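Local coordinates for trans-2-enoyl-CoA reductase [NADH] (PDB 4GGO), which catalyses the NADH-dependent reduction of the carbon-carbon double bond of trans-2-enoyl-CoA thioesters such as crotonyl-CoA, a step in fatty acid biosynthesis, at residues K26-E29 and D30-Y34; G221-E224 and E225-T229; P289-P292 and L293-S297; T316-A320 and E321-R325. One frame throughout, in Å; residues are numbered along the deposited sequence.

Contact 1. Residues K26-E29 and D30-Y34; sequences KGVE and DQIEY
The carboxylate of Asp30 has the carbonyl oxygen of Lys26 over one face, Lys26 O lying 3.2 Å from Asp30 CG, while the ammonium of Lys26 comes in at its oxygen edge, between OD1 and OD2. This is an i to i+4 salt bridge along helix 21-38, in the NAD-binding part of this Rossmann-type enzyme. Lys26 NZ is 2.8 Å from Asp30 OD1, on its syn lone pair, and makes a weaker bond to OD2. The lysine chain reaches there by folding back: CG is anti to the backbone N (chi1 -179°), and bends at chi2 and chi4 curl CE and NZ round toward the acid. The backbone holds the same pair, Asp30 N donating to Lys26 O at 2.9 Å. NZ has a further acceptor in the carbonyl oxygen of Glu387, which ties this turn to the C-terminal region.

The second flat group, the Gln31 amide, stands beside Gly27, where NE2 makes a weak bond to Gly27 O that adds to a weak backbone bond from Gln31 N. Gln31 also packs on helix 61-74. Val28 and Ile32, both buried, pack on helix 95-110. Ile32 N bonds Val28 O at 3.0 Å, Ile32 CG1 rests 3.2 Å from that same Val28 O, and Val28 CG1 meets Ile32 CD1 at 4.0 Å.

Contact 2. Residues G221-E224 and E225-T229; sequences GLLE and EGCIT
Glu224 turns its carboxylate back onto the next peptide, and two torsions put it there: CG stands anti to the backbone N (chi1 -173°), beside the carbonyl carbon, and the chain then bends at chi2 (58°). OE2 is thereby brought 3.0 Å from Glu225 N and accepts its hydrogen on the anti side, with the donor lifted 24° out of the carboxylate plane. Glu225 has the same first torsion, but its chain leads off at about a right angle to that of Glu224; the two carboxylates, probably both charged, have Glu224 OE2 and Glu225 OE1 6.1 Å apart.

The backbone here is a type II beta turn from Glu224 to Cys227. Gly226 takes the third position, whose positive phi favours glycine. The closing bond, Cys227 N to Glu224 O at 3.0 Å, is weak, and Cys227 CB comes within 3.2 Å of that oxygen. Leu223 CD2 touches Cys227 SG at 4.4 Å, a light apolar contact across the corner.

Gly221, with positive phi, closes helix 208-219 in a Schellman motif, and the turn then swings the chain out of the short strand 223-224 into strand 227-233. Leu222 and Glu224 bond to the backbone of Phe141, at the start of strand 141-146, and Cys227 to that of Arg271 in strand 270-276. Leu223 packs on helix 208-219 and Leu222 on helix 124-136.

Contact 3. Residues P289-P292 and L293-S297; sequences PVIP and LYLAS
Ile291 and Leu295, one helical turn apart, make the closest side-chain fit in the first turn of helix 291-305. The CG2 branch of Ile291 stands anti to its own backbone N and lodges against Leu295 CD1 at 3.7 Å, while Leu295 CG sits 3.3 Å from Ile291 O. The other branch of Ile291 turns off at about a right angle: CD1 reaches Tyr294 CD2 at 4.4 Å, so one branch meets the leucine and the other the tyrosine. Val290, at the N-cap position with an unusual positive phi, rests CG1 loosely on Tyr294 CB (4.3 Å). Pro292, which has no N-H to give, fits the first turn of a helix, where no earlier carbonyl awaits one, and its ring packs on Tyr374.

Tyr294 N meets Val290 O at 2.8 Å, almost end-on, and Ile291 O also lies at the edge of the Tyr294 ring. Ala296 N donates to Pro292 O at 3.1 Å, and Ser297 OG adds a bond of 2.7 Å to Leu293 O from the face opposite to that used by Ser297 N.

Tyr294 packs on the substrate-binding Tyr234, and the side chain of Ile291 is about 4 Å from that of Tyr244, the inferred proton donor. The contact thus sets apolar side-chain atoms beside both of these tyrosines, while the polar end of Tyr294, its hydroxyl, is satisfied by Glu344 and Gln350.

Contact 4. Residues T316-A320 and E321-R325; sequences TRLYA and ERLYR
Leu318 O accepts a straight bond (166°) from Leu323 N, five residues on, at 3.0 Å, and only a weak one from Arg322 N, the pattern of a wider pi-type turn at the end of helix 311-323. Tyr324 N likewise bonds Tyr319 O, five residues back, at 2.8 Å, whereas Glu321 N still reaches Arg317 O in the usual i to i+4 manner, at 2.7 Å.

Apolar contacts use both spacings. Leu323 CD1 lies over one face of the Tyr319 ring and also touches Leu318 CG. Tyr319 and Tyr324 lie side by side, pointing the same way, with Tyr319 CD2 at 3.6 Å from Tyr324 CE2 and ring planes 33° apart; Tyr319 O meets the edge of the Tyr324 ring. The Leu318 and Arg322 side chains cross at about a right angle, CD1 of the leucine against CB and CG of the arginine.

Among the charged groups, Arg317 and Arg322 run alongside one another, NH1 of Arg317 3.9 Å from NH2 of Arg322. Asp342 forms salt bridges with both, while a water accepts from the NH1 atoms of both. Arg317 is also bound by Glu309, and Arg322 NH2 by Arg339 O. Glu321 O accepts from above both its faces, off its lone pairs, from NH1 of Arg325 (2.8 Å) and NH1 of Arg322 (3.2 Å), and Arg325 is bridged to Asp327.

Such i to i+5 bonding is the mark of a pi-type turn, here ending a helix that packs on helix 61-74 and strand 227-233 of the Rossmann fold.

Contacts 1 and 4 are neighbours, their centres about 19 Å apart: Tyr34 of helix 21-38 packs on Thr316 of helix 311-323, with Tyr34 CE2 3.6 Å from Thr316 OG1. Contact 4 also reaches contact 2, where Ile228 CG2 lies 4.2 Å from Leu323 CD2, so helix 311-323 joins helix 21-38 to the central sheet. Contact 3 stands apart, about 38 Å from contact 2 centre to centre, on the other side of the chain's centre and beside the substrate-binding Tyr234. Contacts 1 and 4 lie nearer the cofactor site: the side chain of Gln31 is about 7 Å from the NAD-binding Gly61, and that of Leu318 about 7 Å from the side chain of the NAD-binding Tyr62.

Contact 1. Residues K26-E29 and D30-Y34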
loop_
_atom_site.group_PDB
_atom_site.type_symbol
_atom_site.label_atom_id
_atom_site.label_comp_id
_atom_site.label_asym_id
_atom_site.label_seq_id
_atom_site.Cartn_x
_atom_site.Cartn_y
_atom_site.Cartn_z
ATOM N N LYS A 26 16.458 -8.281 -0.684
ATOM C CA LYS A 26 16.573 -8.262 -2.139
ATOM C C LYS A 26 15.373 -7.563 -2.771
ATOM O O LYS A 26 15.511 -6.852 -3.767
ATOM C CB LYS A 26 16.699 -9.689 -2.677
ATOM C CG LYS A 26 16.845 -9.791 -4.188
ATOM C CD LYS A 26 18.103 -9.099 -4.681
ATOM C CE LYS A 26 18.451 -9.542 -6.094
ATOM N NZ LYS A 26 17.306 -9.381 -7.034
ATOM N N GLY A 27 14.198 -7.766 -2.181
ATOM C CA GLY A 27 12.982 -7.131 -2.653
ATOM C C GLY A 27 13.059 -5.619 -2.558
ATOM O O GLY A 27 12.614 -4.906 -3.458
ATOM N N VAL A 28 13.627 -5.128 -1.461
ATOM C CA VAL A 28 13.810 -3.695 -1.270
ATOM C C VAL A 28 14.844 -3.153 -2.252
ATOM O O VAL A 28 14.648 -2.100 -2.858
ATOM C CB VAL A 28 14.243 -3.367 0.174
ATOM C CG1 VAL A 28 14.578 -1.889 0.314
ATOM C CG2 VAL A 28 13.154 -3.768 1.158
ATOM N N GLU A 29 15.942 -3.887 -2.412
ATOM C CA GLU A 29 17.017 -3.481 -3.312
ATOM C C GLU A 29 16.564 -3.409 -4.767
ATOM O O GLU A 29 16.968 -2.509 -5.502
ATOM C CB GLU A 29 18.217 -4.421 -3.180
ATOM C CG GLU A 29 19.020 -4.224 -1.905
ATOM C CD GLU A 29 20.157 -5.216 -1.770
ATOM O OE1 GLU A 29 20.053 -6.324 -2.336
ATOM O OE2 GLU A 29 21.159 -4.886 -1.098
ATOM N N ASP A 30 15.728 -4.360 -5.180
ATOM C CA ASP A 30 15.206 -4.372 -6.543
ATOM C C ASP A 30 14.340 -3.147 -6.815
ATOM O O ASP A 30 14.357 -2.600 -7.918
ATOM C CB ASP A 30 14.408 -5.650 -6.818
ATOM C CG ASP A 30 15.294 -6.874 -6.953
ATOM O OD1 ASP A 30 16.530 -6.711 -7.033
ATOM O OD2 ASP A 30 14.751 -7.999 -6.989
ATOM N N GLN A 31 13.583 -2.721 -5.809
ATOM C CA GLN A 31 12.742 -1.538 -5.947
ATOM C C GLN A 31 13.599 -0.281 -6.038
ATOM O O GLN A 31 13.285 0.642 -6.788
ATOM C CB GLN A 31 11.759 -1.426 -4.781
ATOM C CG GLN A 31 10.700 -2.519 -4.754
ATOM C CD GLN A 31 9.710 -2.340 -3.619
ATOM O OE1 GLN A 31 9.084 -1.287 -3.486
ATOM N NE2 GLN A 31 9.568 -3.368 -2.789
ATOM N N ILE A 32 14.683 -0.256 -5.268
ATOM C CA ILE A 32 15.624 0.857 -5.304
ATOM C C ILE A 32 16.285 0.950 -6.675
ATOM O O ILE A 32 16.402 2.037 -7.242
ATOM C CB ILE A 32 16.711 0.717 -4.218
ATOM C CG1 ILE A 32 16.078 0.763 -2.827
ATOM C CG2 ILE A 32 17.753 1.817 -4.354
ATOM C CD1 ILE A 32 17.048 0.468 -1.708
ATOM N N GLU A 33 16.704 -0.194 -7.207
ATOM C CA GLU A 33 17.348 -0.232 -8.516
ATOM C C GLU A 33 16.410 0.255 -9.615
ATOM O O GLU A 33 16.829 0.974 -10.523
ATOM C CB GLU A 33 17.861 -1.638 -8.840
ATOM C CG GLU A 33 18.546 -1.740 -10.198
ATOM C CD GLU A 33 19.063 -3.134 -10.498
ATOM O OE1 GLU A 33 19.029 -3.994 -9.592
ATOM O OE2 GLU A 33 19.504 -3.371 -11.643
ATOM N N TYR A 34 15.139 -0.132 -9.532
ATOM C CA TYR A 34 14.155 0.323 -10.506
ATOM C C TYR A 34 13.963 1.830 -10.409
ATOM O O TYR A 34 13.919 2.525 -11.425
ATOM C CB TYR A 34 12.806 -0.377 -10.314
ATOM C CG TYR A 34 11.743 0.136 -11.264
ATOM C CD1 TYR A 34 11.623 -0.388 -12.545
ATOM C CD2 TYR A 34 10.871 1.151 -10.887
ATOM C CE1 TYR A 34 10.661 0.081 -13.421
ATOM C CE2 TYR A 34 9.908 1.628 -11.758
ATOM C CZ TYR A 34 9.807 1.088 -13.022
ATOM O OH TYR A 34 8.849 1.556 -13.892
#

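Contact 2. Residues G221-E224 and E225-T229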
loop_
_atom_site.group_PDB
_atom_site.type_symbol
_atom_site.label_atom_id
_atom_site.label_comp_id
_atom_site.label_asym_id
_atom_site.label_seq_id
_atom_site.Cartn_x
_atom_site.Cartn_y
_atom_site.Cartn_z
ATOM N N GLY A 221 3.573 23.343 13.789
ATOM C CA GLY A 221 4.244 24.074 12.729
ATOM C C GLY A 221 5.234 23.214 11.964
ATOM O O GLY A 221 6.311 23.676 11.590
ATOM N N LEU A 222 4.864 21.961 11.729
ATOM C CA LEU A 222 5.746 21.019 11.049
ATOM C C LEU A 222 5.321 20.773 9.603
ATOM O O LEU A 222 5.758 19.807 8.975
ATOM C CB LEU A 222 5.808 19.697 11.816
ATOM C CG LEU A 222 6.421 19.766 13.215
ATOM C CD1 LEU A 222 6.359 18.408 13.892
ATOM C CD2 LEU A 222 7.856 20.267 13.146
ATOM N N LEU A 223 4.471 21.648 9.078
ATOM C CA LEU A 223 4.034 21.548 7.692
ATOM C C LEU A 223 4.549 22.726 6.875
ATOM O O LEU A 223 4.294 23.882 7.213
ATOM C CB LEU A 223 2.508 21.493 7.606
ATOM C CG LEU A 223 1.802 20.392 8.397
ATOM C CD1 LEU A 223 0.317 20.372 8.072
ATOM C CD2 LEU A 223 2.437 19.041 8.116
ATOM N N GLU A 224 5.275 22.428 5.804
ATOM C CA GLU A 224 5.725 23.463 4.887
ATOM C C GLU A 224 4.528 23.986 4.103
ATOM O O GLU A 224 3.578 23.246 3.850
ATOM C CB GLU A 224 6.786 22.910 3.932
ATOM C CG GLU A 224 7.430 23.958 3.040
ATOM C CD GLU A 224 8.091 25.069 3.834
ATOM O OE1 GLU A 224 9.237 24.873 4.291
ATOM O OE2 GLU A 224 7.464 26.136 4.003
ATOM N N GLU A 225 4.568 25.264 3.740
ATOM C CA GLU A 225 3.513 25.869 2.935
ATOM C C GLU A 225 3.332 25.092 1.635
ATOM O O GLU A 225 4.291 24.880 0.893
ATOM C CB GLU A 225 3.854 27.330 2.626
ATOM C CG GLU A 225 2.768 28.089 1.876
ATOM C CD GLU A 225 1.660 28.581 2.787
ATOM O OE1 GLU A 225 1.818 28.493 4.024
ATOM O OE2 GLU A 225 0.630 29.060 2.266
ATOM N N GLY A 226 2.102 24.660 1.372
ATOM C CA GLY A 226 1.798 23.909 0.169
ATOM C C GLY A 226 2.112 22.429 0.294
ATOM O O GLY A 226 2.274 21.734 -0.709
ATOM N N CYS A 227 2.195 21.949 1.532
ATOM C CA CYS A 227 2.505 20.546 1.798
ATOM C C CYS A 227 1.481 19.610 1.164
ATOM O O CYS A 227 0.274 19.818 1.280
ATOM C CB CYS A 227 2.579 20.289 3.305
ATOM S SG CYS A 227 3.011 18.591 3.758
ATOM N N ILE A 228 1.975 18.580 0.487
ATOM C CA ILE A 228 1.110 17.576 -0.119
ATOM C C ILE A 228 0.882 16.423 0.850
ATOM O O ILE A 228 1.831 15.894 1.427
ATOM C CB ILE A 228 1.730 17.007 -1.408
ATOM C CG1 ILE A 228 1.920 18.112 -2.449
ATOM C CG2 ILE A 228 0.868 15.883 -1.965
ATOM C CD1 ILE A 228 2.584 17.637 -3.723
ATOM N N THR A 229 -0.374 16.039 1.041
ATOM C CA THR A 229 -0.671 14.834 1.807
ATOM C C THR A 229 -1.655 13.933 1.061
ATOM O O THR A 229 -2.664 14.398 0.530
ATOM C CB THR A 229 -1.154 15.145 3.249
ATOM O OG1 THR A 229 -1.327 13.920 3.974
ATOM C CG2 THR A 229 -2.462 15.921 3.242
#

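Contact 3. Residues P289-P292 and L293-S297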
loop_
_atom_site.group_PDB
_atom_site.type_symbol
_atom_site.label_atom_id
_atom_site.label_comp_id
_atom_site.label_asym_id
_atom_site.label_seq_id
_atom_site.Cartn_x
_atom_site.Cartn_y
_atom_site.Cartn_z
ATOM N N PRO A 289 -14.570 -12.191 -2.216
ATOM C CA PRO A 289 -15.120 -12.805 -3.428
ATOM C C PRO A 289 -14.731 -12.020 -4.676
ATOM O O PRO A 289 -14.646 -10.794 -4.611
ATOM C CB PRO A 289 -16.634 -12.731 -3.203
ATOM C CG PRO A 289 -16.795 -12.620 -1.721
ATOM C CD PRO A 289 -15.622 -11.815 -1.258
ATOM N N VAL A 290 -14.486 -12.735 -5.774
ATOM C CA VAL A 290 -14.132 -12.158 -7.078
ATOM C C VAL A 290 -12.686 -11.651 -7.181
ATOM O O VAL A 290 -12.005 -11.923 -8.170
ATOM C CB VAL A 290 -15.131 -11.063 -7.545
ATOM C CG1 VAL A 290 -14.750 -10.540 -8.924
ATOM C CG2 VAL A 290 -16.552 -11.607 -7.553
ATOM N N ILE A 291 -12.224 -10.939 -6.156
ATOM C CA ILE A 291 -10.914 -10.271 -6.186
ATOM C C ILE A 291 -9.710 -11.097 -6.684
ATOM O O ILE A 291 -8.980 -10.635 -7.561
ATOM C CB ILE A 291 -10.590 -9.571 -4.835
ATOM C CG1 ILE A 291 -11.355 -8.253 -4.731
ATOM C CG2 ILE A 291 -9.097 -9.311 -4.698
ATOM C CD1 ILE A 291 -11.022 -7.265 -5.829
ATOM N N PRO A 292 -9.501 -12.314 -6.146
ATOM C CA PRO A 292 -8.338 -13.076 -6.620
ATOM C C PRO A 292 -8.444 -13.466 -8.093
ATOM O O PRO A 292 -7.431 -13.477 -8.793
ATOM C CB PRO A 292 -8.364 -14.334 -5.744
ATOM C CG PRO A 292 -9.119 -13.929 -4.528
ATOM C CD PRO A 292 -10.180 -13.008 -5.038
ATOM N N LEU A 293 -9.652 -13.782 -8.549
ATOM C CA LEU A 293 -9.870 -14.134 -9.947
ATOM C C LEU A 293 -9.722 -12.909 -10.839
ATOM O O LEU A 293 -9.168 -12.989 -11.934
ATOM C CB LEU A 293 -11.255 -14.756 -10.141
ATOM C CG LEU A 293 -11.630 -15.085 -11.588
ATOM C CD1 LEU A 293 -10.646 -16.082 -12.186
ATOM C CD2 LEU A 293 -13.052 -15.614 -11.676
ATOM N N TYR A 294 -10.230 -11.776 -10.364
ATOM C CA TYR A 294 -10.112 -10.519 -11.089
ATOM C C TYR A 294 -8.651 -10.107 -11.258
ATOM O O TYR A 294 -8.214 -9.796 -12.366
ATOM C CB TYR A 294 -10.889 -9.413 -10.373
ATOM C CG TYR A 294 -10.572 -8.026 -10.881
ATOM C CD1 TYR A 294 -10.984 -7.619 -12.145
ATOM C CD2 TYR A 294 -9.865 -7.122 -10.100
ATOM C CE1 TYR A 294 -10.698 -6.353 -12.618
ATOM C CE2 TYR A 294 -9.574 -5.850 -10.565
ATOM C CZ TYR A 294 -9.992 -5.472 -11.826
ATOM O OH TYR A 294 -9.710 -4.211 -12.297
ATOM N N LEU A 295 -7.907 -10.113 -10.154
ATOM C CA LEU A 295 -6.498 -9.724 -10.165
ATOM C C LEU A 295 -5.658 -10.630 -11.058
ATOM O O LEU A 295 -4.819 -10.151 -11.815
ATOM C CB LEU A 295 -5.926 -9.721 -8.747
ATOM C CG LEU A 295 -6.412 -8.607 -7.819
ATOM C CD1 LEU A 295 -5.825 -8.780 -6.432
ATOM C CD2 LEU A 295 -6.053 -7.245 -8.389
ATOM N N ALA A 296 -5.883 -11.935 -10.958
ATOM C CA ALA A 296 -5.177 -12.898 -11.799
ATOM C C ALA A 296 -5.465 -12.635 -13.275
ATOM O O ALA A 296 -4.578 -12.739 -14.123
ATOM C CB ALA A 296 -5.566 -14.319 -11.424
ATOM N N SER A 297 -6.712 -12.286 -13.571
ATOM C CA SER A 297 -7.112 -11.962 -14.932
ATOM C C SER A 297 -6.561 -10.602 -15.340
ATOM O O SER A 297 -6.141 -10.412 -16.481
ATOM C CB SER A 297 -8.635 -11.973 -15.055
ATOM O OG SER A 297 -9.166 -13.217 -14.631
#

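Contact 4. Residues T316-A320 and E321-R325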
loop_
_atom_site.group_PDB
_atom_site.type_symbol
_atom_site.label_atom_id
_atom_site.label_comp_id
_atom_site.label_asym_id
_atom_site.label_seq_id
_atom_site.Cartn_x
_atom_site.Cartn_y
_atom_site.Cartn_z
ATOM N N THR A 316 6.295 5.395 -8.504
ATOM C CA THR A 316 7.207 6.212 -9.297
ATOM C C THR A 316 6.430 7.014 -10.337
ATOM O O THR A 316 6.728 8.183 -10.575
ATOM C CB THR A 316 8.299 5.375 -9.991
ATOM O OG1 THR A 316 7.701 4.267 -10.675
ATOM C CG2 THR A 316 9.307 4.864 -8.976
ATOM N N ARG A 317 5.421 6.390 -10.942
ATOM C CA ARG A 317 4.559 7.096 -11.889
ATOM C C ARG A 317 3.757 8.179 -11.176
ATOM O O ARG A 317 3.549 9.267 -11.715
ATOM C CB ARG A 317 3.621 6.128 -12.620
ATOM C CG ARG A 317 2.638 6.821 -13.555
ATOM C CD ARG A 317 2.156 5.904 -14.677
ATOM N NE ARG A 317 1.255 4.853 -14.210
ATOM C CZ ARG A 317 -0.067 4.980 -14.137
ATOM N NH1 ARG A 317 -0.646 6.119 -14.488
ATOM N NH2 ARG A 317 -0.811 3.969 -13.709
ATOM N N LEU A 318 3.314 7.873 -9.960
ATOM C CA LEU A 318 2.594 8.834 -9.129
ATOM C C LEU A 318 3.419 10.095 -8.872
ATOM O O LEU A 318 2.928 11.209 -9.038
ATOM C CB LEU A 318 2.197 8.196 -7.797
ATOM C CG LEU A 318 1.582 9.132 -6.752
ATOM C CD1 LEU A 318 0.219 9.641 -7.205
ATOM C CD2 LEU A 318 1.481 8.435 -5.402
ATOM N N TYR A 319 4.670 9.912 -8.461
ATOM C CA TYR A 319 5.562 11.037 -8.193
ATOM C C TYR A 319 5.863 11.827 -9.464
ATOM O O TYR A 319 5.749 13.053 -9.492
ATOM C CB TYR A 319 6.877 10.543 -7.584
ATOM C CG TYR A 319 6.869 10.365 -6.078
ATOM C CD1 TYR A 319 6.155 9.334 -5.479
ATOM C CD2 TYR A 319 7.602 11.214 -5.258
ATOM C CE1 TYR A 319 6.160 9.166 -4.099
ATOM C CE2 TYR A 319 7.612 11.055 -3.882
ATOM C CZ TYR A 319 6.890 10.028 -3.309
ATOM O OH TYR A 319 6.901 9.867 -1.940
ATOM N N ALA A 320 6.243 11.113 -10.517
ATOM C CA ALA A 320 6.711 11.744 -11.744
ATOM C C ALA A 320 5.594 12.346 -12.597
ATOM O O ALA A 320 5.792 13.370 -13.251
ATOM C CB ALA A 320 7.523 10.753 -12.563
ATOM N N GLU A 321 4.425 11.713 -12.589
ATOM C CA GLU A 321 3.355 12.095 -13.507
ATOM C C GLU A 321 2.113 12.680 -12.833
ATOM O O GLU A 321 1.120 12.960 -13.503
ATOM C CB GLU A 321 2.961 10.905 -14.387
ATOM C CG GLU A 321 4.004 10.515 -15.422
ATOM C CD GLU A 321 3.973 11.410 -16.648
ATOM O OE1 GLU A 321 3.348 11.016 -17.656
ATOM O OE2 GLU A 321 4.569 12.506 -16.604
ATOM N N ARG A 322 2.163 12.856 -11.515
ATOM C CA ARG A 322 1.056 13.481 -10.793
ATOM C C ARG A 322 1.544 14.565 -9.835
ATOM O O ARG A 322 1.171 15.731 -9.959
ATOM C CB ARG A 322 0.242 12.441 -10.016
ATOM C CG ARG A 322 -0.437 11.380 -10.867
ATOM C CD ARG A 322 -1.519 11.975 -11.757
ATOM N NE ARG A 322 -2.337 10.937 -12.379
ATOM C CZ ARG A 322 -1.982 10.257 -13.463
ATOM N NH1 ARG A 322 -0.819 10.503 -14.049
ATOM N NH2 ARG A 322 -2.787 9.327 -13.960
ATOM N N LEU A 323 2.381 14.171 -8.880
ATOM C CA LEU A 323 2.824 15.077 -7.827
ATOM C C LEU A 323 3.847 16.097 -8.317
ATOM O O LEU A 323 3.719 17.292 -8.050
ATOM C CB LEU A 323 3.400 14.286 -6.650
ATOM C CG LEU A 323 2.490 13.221 -6.032
ATOM C CD1 LEU A 323 3.181 12.546 -4.856
ATOM C CD2 LEU A 323 1.162 13.828 -5.606
ATOM N N TYR A 324 4.863 15.626 -9.033
ATOM C CA TYR A 324 5.958 16.496 -9.449
ATOM C C TYR A 324 6.129 16.501 -10.964
ATOM O O TYR A 324 7.027 15.854 -11.505
ATOM C CB TYR A 324 7.254 16.091 -8.740
ATOM C CG TYR A 324 7.088 16.004 -7.239
ATOM C CD1 TYR A 324 7.124 17.145 -6.449
ATOM C CD2 TYR A 324 6.878 14.782 -6.614
ATOM C CE1 TYR A 324 6.962 17.072 -5.078
ATOM C CE2 TYR A 324 6.713 14.698 -5.243
ATOM C CZ TYR A 324 6.757 15.845 -4.481
ATOM O OH TYR A 324 6.596 15.766 -3.117
ATOM N N ARG A 325 5.251 17.240 -11.636
ATOM C CA ARG A 325 5.248 17.327 -13.091
ATOM C C ARG A 325 5.906 18.613 -13.576
ATOM O O ARG A 325 6.000 19.593 -12.839
ATOM C CB ARG A 325 3.815 17.277 -13.618
ATOM C CG ARG A 325 3.072 15.996 -13.301
ATOM C CD ARG A 325 1.578 16.197 -13.453
ATOM N NE ARG A 325 1.225 16.742 -14.761
ATOM C CZ ARG A 325 0.887 16.001 -15.810
ATOM N NH1 ARG A 325 0.855 14.680 -15.707
ATOM N NH2 ARG A 325 0.580 16.580 -16.964
HETATM O O HOH W 1 -0.161 8.647 -16.224
#